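Local structure of aspartate aminotransferase, mitochondrial (Trypanosoma brucei brucei, 4W5K) at residues D109-N112 with R113-N117; D165-P168 with E169-I173; L274-L277 with I278-M281. The protein probably catalyses the pyridoxal phosphate-dependent transfer of the amino group between L-aspartate and 2-oxoglutarate, working as a homodimer. The protein carries 1 engineered substitution. All blocks are in the same frame, centred on the assembly; numbering follows the deposited sequence.

Contact 1: residues D109-N112 with R113-N117; sequences DLLN and RFVAN
Leu-110 and Leu-111 meet Arg-113, Phe-114 and Val-115 in a local turn contact, where the chain comes off helix 99-110 and heads for strand 120-124. The carbonyl of Leu-111 is the hub. It accepts two backbone N-H groups. Val-115 N, four residues on, lies 2.8 Å from Leu-111 O. Phe-114 N, three residues on, is 3.0 Å from the same oxygen. One residue earlier in the chain, Leu-110 O accepts Arg-113 N, 2.9 Å away, again three residues on.

The Phe-114 ring folds back over this turn. Its CG sits between the backbone N and the carbonyl carbon (chi1 62°), which carries one ring face over Leu-111 O. The rim atom Phe-114 CZ then reaches Leu-111 CD2 at 3.6 Å. Leu-110 crosses the ring at about a right angle, with its CD2 near CE1. The turn links helix 99-110 to strand 120-124 of the large mixed sheet in the aminotransferase fold, and it packs against that sheet. Ile-238 of strand 238-242 touches both Leu-111 and Phe-114, and Ile-259 of strand 255-260 touches both Leu-110 and Phe-114.

The exposed side of the turn is polar. Asn-112 and Arg-113 run side by side, pointing the same way. Arg-113 NH1 donates to Asn-112 OD1 at 3.2 Å. The oxygen lies in the guanidinium plane, but the donor stands above the amide's carbonyl plane. Arg-113 NE is hydrogen-bonded to Gln-273 of helix 264-282, so a second side chain grips the group as well. A water donates to both Asn-112 O and Val-115 O, bridging these two carbonyls.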
loop_
_atom_site.group_PDB
_atom_site.type_symbol
_atom_site.label_atom_id
_atom_site.label_comp_id
_atom_site.label_asym_id
_atom_site.label_seq_id
_atom_site.Cartn_x
_atom_site.Cartn_y
_atom_site.Cartn_z
ATOM N N ASP A 109 -12.384 -2.224 8.125
ATOM C CA ASP A 109 -13.261 -2.604 7.023
ATOM C C ASP A 109 -13.798 -4.034 7.165
ATOM O O ASP A 109 -14.826 -4.378 6.556
ATOM C CB ASP A 109 -12.521 -2.470 5.667
ATOM C CG ASP A 109 -12.506 -1.026 5.136
ATOM O OD1 ASP A 109 -13.451 -0.273 5.423
ATOM O OD2 ASP A 109 -11.564 -0.652 4.390
ATOM N N LEU A 110 -13.105 -4.867 7.933
ATOM C CA LEU A 110 -13.508 -6.253 8.146
ATOM C C LEU A 110 -14.530 -6.398 9.297
ATOM O O LEU A 110 -15.219 -7.409 9.371
ATOM C CB LEU A 110 -12.294 -7.129 8.462
ATOM C CG LEU A 110 -12.580 -8.631 8.455
ATOM C CD1 LEU A 110 -12.957 -9.099 7.038
ATOM C CD2 LEU A 110 -11.372 -9.383 9.001
ATOM N N LEU A 111 -14.633 -5.395 10.156
ATOM C CA LEU A 111 -15.366 -5.584 11.417
ATOM C C LEU A 111 -16.813 -6.037 11.236
ATOM O O LEU A 111 -17.317 -6.820 12.058
ATOM C CB LEU A 111 -15.352 -4.304 12.274
ATOM C CG LEU A 111 -13.966 -3.954 12.830
ATOM C CD1 LEU A 111 -14.000 -2.687 13.640
ATOM C CD2 LEU A 111 -13.432 -5.089 13.698
ATOM N N ASN A 112 -17.472 -5.600 10.164
ATOM C CA ASN A 112 -18.886 -5.952 10.038
ATOM C C ASN A 112 -19.105 -7.411 9.639
ATOM O O ASN A 112 -20.232 -7.871 9.635
ATOM C CB ASN A 112 -19.630 -5.013 9.074
ATOM C CG ASN A 112 -19.121 -5.081 7.649
ATOM O OD1 ASN A 112 -18.205 -5.814 7.342
ATOM N ND2 ASN A 112 -19.729 -4.301 6.777
ATOM N N ARG A 113 -18.029 -8.144 9.390
ATOM C CA ARG A 113 -18.103 -9.596 9.197
ATOM C C ARG A 113 -18.292 -10.342 10.509
ATOM O O ARG A 113 -18.719 -11.492 10.512
ATOM C CB ARG A 113 -16.820 -10.110 8.521
ATOM C CG ARG A 113 -16.813 -10.074 7.009
ATOM C CD ARG A 113 -17.371 -8.810 6.390
ATOM N NE ARG A 113 -17.655 -9.081 4.984
ATOM C CZ ARG A 113 -18.363 -8.309 4.159
ATOM N NH1 ARG A 113 -18.884 -7.158 4.570
ATOM N NH2 ARG A 113 -18.558 -8.702 2.901
ATOM N N PHE A 114 -17.966 -9.713 11.647
ATOM C CA PHE A 114 -18.082 -10.458 12.877
ATOM C C PHE A 114 -18.510 -9.638 14.100
ATOM O O PHE A 114 -18.698 -10.203 15.162
ATOM C CB PHE A 114 -16.772 -11.201 13.170
ATOM C CG PHE A 114 -15.557 -10.310 13.369
ATOM C CD1 PHE A 114 -14.805 -9.869 12.286
ATOM C CD2 PHE A 114 -15.148 -9.959 14.658
ATOM C CE1 PHE A 114 -13.671 -9.062 12.460
ATOM C CE2 PHE A 114 -14.000 -9.150 14.856
ATOM C CZ PHE A 114 -13.264 -8.701 13.760
ATOM N N VAL A 115 -18.728 -8.345 13.931
ATOM C CA VAL A 115 -19.254 -7.520 15.039
ATOM C C VAL A 115 -20.634 -7.004 14.664
ATOM O O VAL A 115 -20.780 -6.392 13.607
ATOM C CB VAL A 115 -18.319 -6.318 15.332
ATOM C CG1 VAL A 115 -18.870 -5.469 16.484
ATOM C CG2 VAL A 115 -16.862 -6.797 15.605
ATOM N N ALA A 116 -21.645 -7.265 15.503
ATOM C CA ALA A 116 -22.989 -6.772 15.242
ATOM C C ALA A 116 -23.055 -5.256 15.406
ATOM O O ALA A 116 -22.334 -4.691 16.239
ATOM C CB ALA A 116 -23.989 -7.435 16.190
ATOM N N ASN A 117 -23.929 -4.621 14.628
ATOM C CA ASN A 117 -24.286 -3.226 14.844
ATOM C C ASN A 117 -23.054 -2.354 14.865
ATOM O O ASN A 117 -22.879 -1.524 15.766
ATOM C CB ASN A 117 -25.064 -3.075 16.169
ATOM C CG ASN A 117 -25.784 -1.738 16.288
ATOM O OD1 ASN A 117 -26.185 -1.145 15.286
ATOM N ND2 ASN A 117 -25.993 -1.280 17.535
HETATM O O HOH W 1 -22.210 -6.519 11.215
#

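Contact 2: residues D165-P168 with E169-I173; sequences DKAP and EGSVI
Ser-171 OG donates a hydrogen bond to Pro-168 O, 2.6 Å away. The hydroxyl lies in the carbonyl plane, on a lone pair of the oxygen. This is a local contact across a beta-turn, between residues three apart. The side-chain oxygen of Ser-171 sits beside its own backbone N and anti to its carbonyl carbon (chi1 -67°), a torsion that turns it back toward the proline. Ser-171 OG also lies over the proline ring, 3.5 Å from Pro-168 CD. The methyl of Ala-167 adds a looser contact, with its CB 3.9 Å from Ser-171 OG. A buried hydroxyl thus has its polar partner on the backbone and carbon atoms on its flank.

Ala-167 and Pro-168 leave helix 157-166 in a polyproline-like conformation. Residues 168-171 then form a type II beta-turn, with Glu-169 and Gly-170 at its centre. Gly-170 holds the third position with a phi of 77°, a positive value that favours glycine. The CA atoms of Pro-168 and Ser-171 are 5.9 Å apart across the turn. The turn makes the helix-to-strand connection into the large mixed sheet, in which strand 172-176 lies between the parallel strands 120-124 and 205-210.

Further out, strand 120-124 and the loop before strand 205-210 flank the turn. Tyr-122 of the strand touches Ala-167, Pro-168 and Ser-171, while in the loop His-204 ND1 bonds to Ser-171 N and Arg-202 NH2 to Ala-167 O. The side chain of Glu-169, extended beyond CG, carries its carboxylate out to the same loop, where OE2 is hydrogen-bonded to Asn-203.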
loop_
_atom_site.group_PDB
_atom_site.type_symbol
_atom_site.label_atom_id
_atom_site.label_comp_id
_atom_site.label_asym_id
_atom_site.label_seq_id
_atom_site.Cartn_x
_atom_site.Cartn_y
_atom_site.Cartn_z
ATOM N N ASP A 165 -17.073 0.113 31.367
ATOM C CA ASP A 165 -18.183 -0.591 31.980
ATOM C C ASP A 165 -19.524 -0.081 31.458
ATOM O O ASP A 165 -20.481 -0.852 31.339
ATOM C CB ASP A 165 -18.133 -0.459 33.507
ATOM C CG ASP A 165 -19.097 -1.396 34.187
ATOM O OD1 ASP A 165 -19.028 -2.617 33.918
ATOM O OD2 ASP A 165 -19.936 -0.911 34.965
ATOM N N LYS A 166 -19.599 1.219 31.165
ATOM C CA LYS A 166 -20.878 1.854 30.795
ATOM C C LYS A 166 -21.165 1.795 29.282
ATOM O O LYS A 166 -22.311 1.972 28.860
ATOM C CB LYS A 166 -20.901 3.311 31.246
ATOM N N ALA A 167 -20.126 1.569 28.488
ATOM C CA ALA A 167 -20.290 1.413 27.041
ATOM C C ALA A 167 -21.238 0.250 26.764
ATOM O O ALA A 167 -21.228 -0.748 27.478
ATOM C CB ALA A 167 -18.922 1.185 26.373
ATOM N N PRO A 168 -22.081 0.375 25.732
ATOM C CA PRO A 168 -22.984 -0.735 25.402
ATOM C C PRO A 168 -22.250 -2.065 25.249
ATOM O O PRO A 168 -21.153 -2.087 24.681
ATOM C CB PRO A 168 -23.583 -0.315 24.054
ATOM C CG PRO A 168 -23.422 1.150 23.987
ATOM C CD PRO A 168 -22.170 1.479 24.762
ATOM N N GLU A 169 -22.845 -3.152 25.736
ATOM C CA GLU A 169 -22.296 -4.483 25.495
ATOM C C GLU A 169 -22.000 -4.667 24.011
ATOM O O GLU A 169 -22.799 -4.255 23.138
ATOM C CB GLU A 169 -23.267 -5.577 25.949
ATOM C CG GLU A 169 -23.016 -6.177 27.323
ATOM C CD GLU A 169 -23.747 -7.492 27.498
ATOM O OE1 GLU A 169 -24.859 -7.473 28.059
ATOM O OE2 GLU A 169 -23.225 -8.540 27.049
ATOM N N GLY A 170 -20.869 -5.295 23.721
ATOM C CA GLY A 170 -20.453 -5.542 22.354
ATOM C C GLY A 170 -19.889 -4.329 21.655
ATOM O O GLY A 170 -19.960 -4.212 20.436
ATOM N N SER A 171 -19.296 -3.417 22.418
ATOM C CA SER A 171 -18.624 -2.284 21.795
ATOM C C SER A 171 -17.224 -2.677 21.321
ATOM O O SER A 171 -16.549 -3.519 21.930
ATOM C CB SER A 171 -18.542 -1.096 22.768
ATOM O OG SER A 171 -19.832 -0.565 23.048
ATOM N N VAL A 172 -16.778 -2.076 20.225
ATOM C CA VAL A 172 -15.391 -2.249 19.801
ATOM C C VAL A 172 -14.513 -1.250 20.591
ATOM O O VAL A 172 -14.823 -0.051 20.645
ATOM C CB VAL A 172 -15.241 -2.054 18.285
ATOM C CG1 VAL A 172 -13.780 -2.206 17.861
ATOM C CG2 VAL A 172 -16.146 -3.056 17.551
ATOM N N ILE A 173 -13.442 -1.738 21.212
ATOM C CA ILE A 173 -12.629 -0.896 22.094
ATOM C C ILE A 173 -11.203 -0.867 21.584
ATOM O O ILE A 173 -10.521 -1.889 21.611
ATOM C CB ILE A 173 -12.612 -1.422 23.541
ATOM C CG1 ILE A 173 -14.040 -1.660 24.075
ATOM C CG2 ILE A 173 -11.815 -0.472 24.479
ATOM C CD1 ILE A 173 -14.877 -0.390 24.282
#

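Contact 3: residues L274-L277 with I278-M281; sequences LALL and IRPM
Ile-278 holds CG1 beside its backbone N and anti to its carbonyl carbon (chi1 -67°). That torsion brings CD1 back along helix 264-282, to 3.4 Å from Leu-274 O and 4.4 Å from Leu-274 CB. Arg-279 has CG anti to its backbone N (chi1 -173°). A bend at chi3 of -62° then folds the guanidinium back over the preceding turn. One of its faces lies over Ala-275 O. Its edge meets a methyl of Leu-276, and Arg-279 NH1 is 4.2 Å from Leu-276 CD2.

Two backbone bonds carry the helix through this point. Ile-278 N donates to Leu-274 O at 2.9 Å, and Arg-279 N to Ala-275 O at 3.0 Å. Leu-274 O also accepts Leu-277 N. Then Pro-280 sets its CD 3.0 Å from Leu-276 O, and the helix kinks there. Met-281 N bonds to Ile-278 O, three residues back, a 3-10-type bond just past the kink.

The kink lies at the dimer interface, where Met-281 packs on Met-281 of the second subunit. Having no N-H, Pro-280 cannot donate to Leu-276 O, so the regular helix pattern is interrupted. The carbonyls of Arg-279 and of Pro-280 itself instead accept hydrogen bonds from Asn-130 and Arg-105 of the second subunit, which ties the kink to dimer contact.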
loop_
_atom_site.group_PDB
_atom_site.type_symbol
_atom_site.label_atom_id
_atom_site.label_comp_id
_atom_site.label_asym_id
_atom_site.label_seq_id
_atom_site.Cartn_x
_atom_site.Cartn_y
_atom_site.Cartn_z
ATOM N N LEU A 274 -10.625 -10.986 3.960
ATOM C CA LEU A 274 -9.491 -10.060 3.927
ATOM C C LEU A 274 -9.025 -9.885 2.490
ATOM O O LEU A 274 -8.799 -8.767 2.030
ATOM C CB LEU A 274 -8.311 -10.546 4.796
ATOM C CG LEU A 274 -8.502 -10.449 6.305
ATOM C CD1 LEU A 274 -7.417 -11.210 7.057
ATOM C CD2 LEU A 274 -8.498 -8.980 6.716
ATOM N N ALA A 275 -8.903 -10.996 1.768
ATOM C CA ALA A 275 -8.499 -10.911 0.375
ATOM C C ALA A 275 -9.462 -10.028 -0.444
ATOM O O ALA A 275 -9.012 -9.260 -1.290
ATOM C CB ALA A 275 -8.406 -12.308 -0.241
ATOM N N LEU A 276 -10.776 -10.135 -0.198
ATOM C CA LEU A 276 -11.737 -9.311 -0.941
ATOM C C LEU A 276 -11.636 -7.825 -0.608
ATOM O O LEU A 276 -12.120 -6.991 -1.372
ATOM C CB LEU A 276 -13.177 -9.793 -0.691
ATOM C CG LEU A 276 -13.373 -11.246 -1.088
ATOM C CD1 LEU A 276 -14.748 -11.707 -0.610
ATOM C CD2 LEU A 276 -13.247 -11.425 -2.599
ATOM N N LEU A 277 -11.022 -7.498 0.529
ATOM C CA LEU A 277 -10.808 -6.097 0.891
ATOM C C LEU A 277 -9.504 -5.563 0.309
ATOM O O LEU A 277 -9.430 -4.423 -0.144
ATOM C CB LEU A 277 -10.774 -5.918 2.413
ATOM C CG LEU A 277 -12.127 -6.094 3.126
ATOM C CD1 LEU A 277 -11.946 -6.163 4.638
ATOM C CD2 LEU A 277 -13.054 -4.936 2.747
ATOM N N ILE A 278 -8.478 -6.395 0.357
ATOM C CA ILE A 278 -7.141 -6.011 -0.123
ATOM C C ILE A 278 -7.104 -5.830 -1.649
ATOM O O ILE A 278 -6.584 -4.839 -2.145
ATOM C CB ILE A 278 -6.104 -7.052 0.272
ATOM C CG1 ILE A 278 -5.915 -7.070 1.802
ATOM C CG2 ILE A 278 -4.737 -6.772 -0.431
ATOM C CD1 ILE A 278 -5.422 -8.408 2.300
ATOM N N ARG A 279 -7.634 -6.804 -2.381
ATOM C CA ARG A 279 -7.454 -6.804 -3.825
ATOM C C ARG A 279 -7.960 -5.511 -4.508
ATOM O O ARG A 279 -7.225 -4.926 -5.311
ATOM C CB ARG A 279 -8.118 -8.033 -4.444
ATOM C CG ARG A 279 -7.824 -8.166 -5.905
ATOM C CD ARG A 279 -8.330 -9.486 -6.481
ATOM N NE ARG A 279 -7.696 -10.649 -5.853
ATOM C CZ ARG A 279 -8.293 -11.436 -4.959
ATOM N NH1 ARG A 279 -9.547 -11.193 -4.590
ATOM N NH2 ARG A 279 -7.646 -12.475 -4.442
ATOM N N PRO A 280 -9.178 -5.028 -4.159
ATOM C CA PRO A 280 -9.638 -3.780 -4.784
ATOM C C PRO A 280 -9.134 -2.502 -4.099
ATOM O O PRO A 280 -9.556 -1.417 -4.489
ATOM C CB PRO A 280 -11.164 -3.890 -4.673
ATOM C CG PRO A 280 -11.347 -4.604 -3.358
ATOM C CD PRO A 280 -10.259 -5.658 -3.364
ATOM N N MET A 281 -8.223 -2.620 -3.138
ATOM C CA MET A 281 -7.584 -1.435 -2.568
ATOM C C MET A 281 -6.158 -1.231 -3.138
ATOM O O MET A 281 -5.828 -0.131 -3.568
ATOM C CB MET A 281 -7.522 -1.523 -1.052
ATOM C CG MET A 281 -7.210 -0.184 -0.433
ATOM S SD MET A 281 -7.150 -0.245 1.377
ATOM C CE MET A 281 -8.892 -0.542 1.711
#

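In the fold
Along the chain the order is contact 1, contact 2, contact 3. Contact 1 is the middle member in space. Its centre lies about 15 Å from those of the other two, whose centres are about 28 Å apart and which do not touch. Contact 1 meets contact 2 through Val-115 CG1 and Val-172 CG2, 3.8 Å apart, at strand 172-176 of the large sheet. It meets contact 3 where helix 99-110 packs on helix 264-282, with Leu-110 CD2 3.7 Å from Leu-274 CD2. A continuous path of packing therefore runs from the helix-to-strand turn in 165-173, by the end of helix 99-110, to the dimer interface at 278-281.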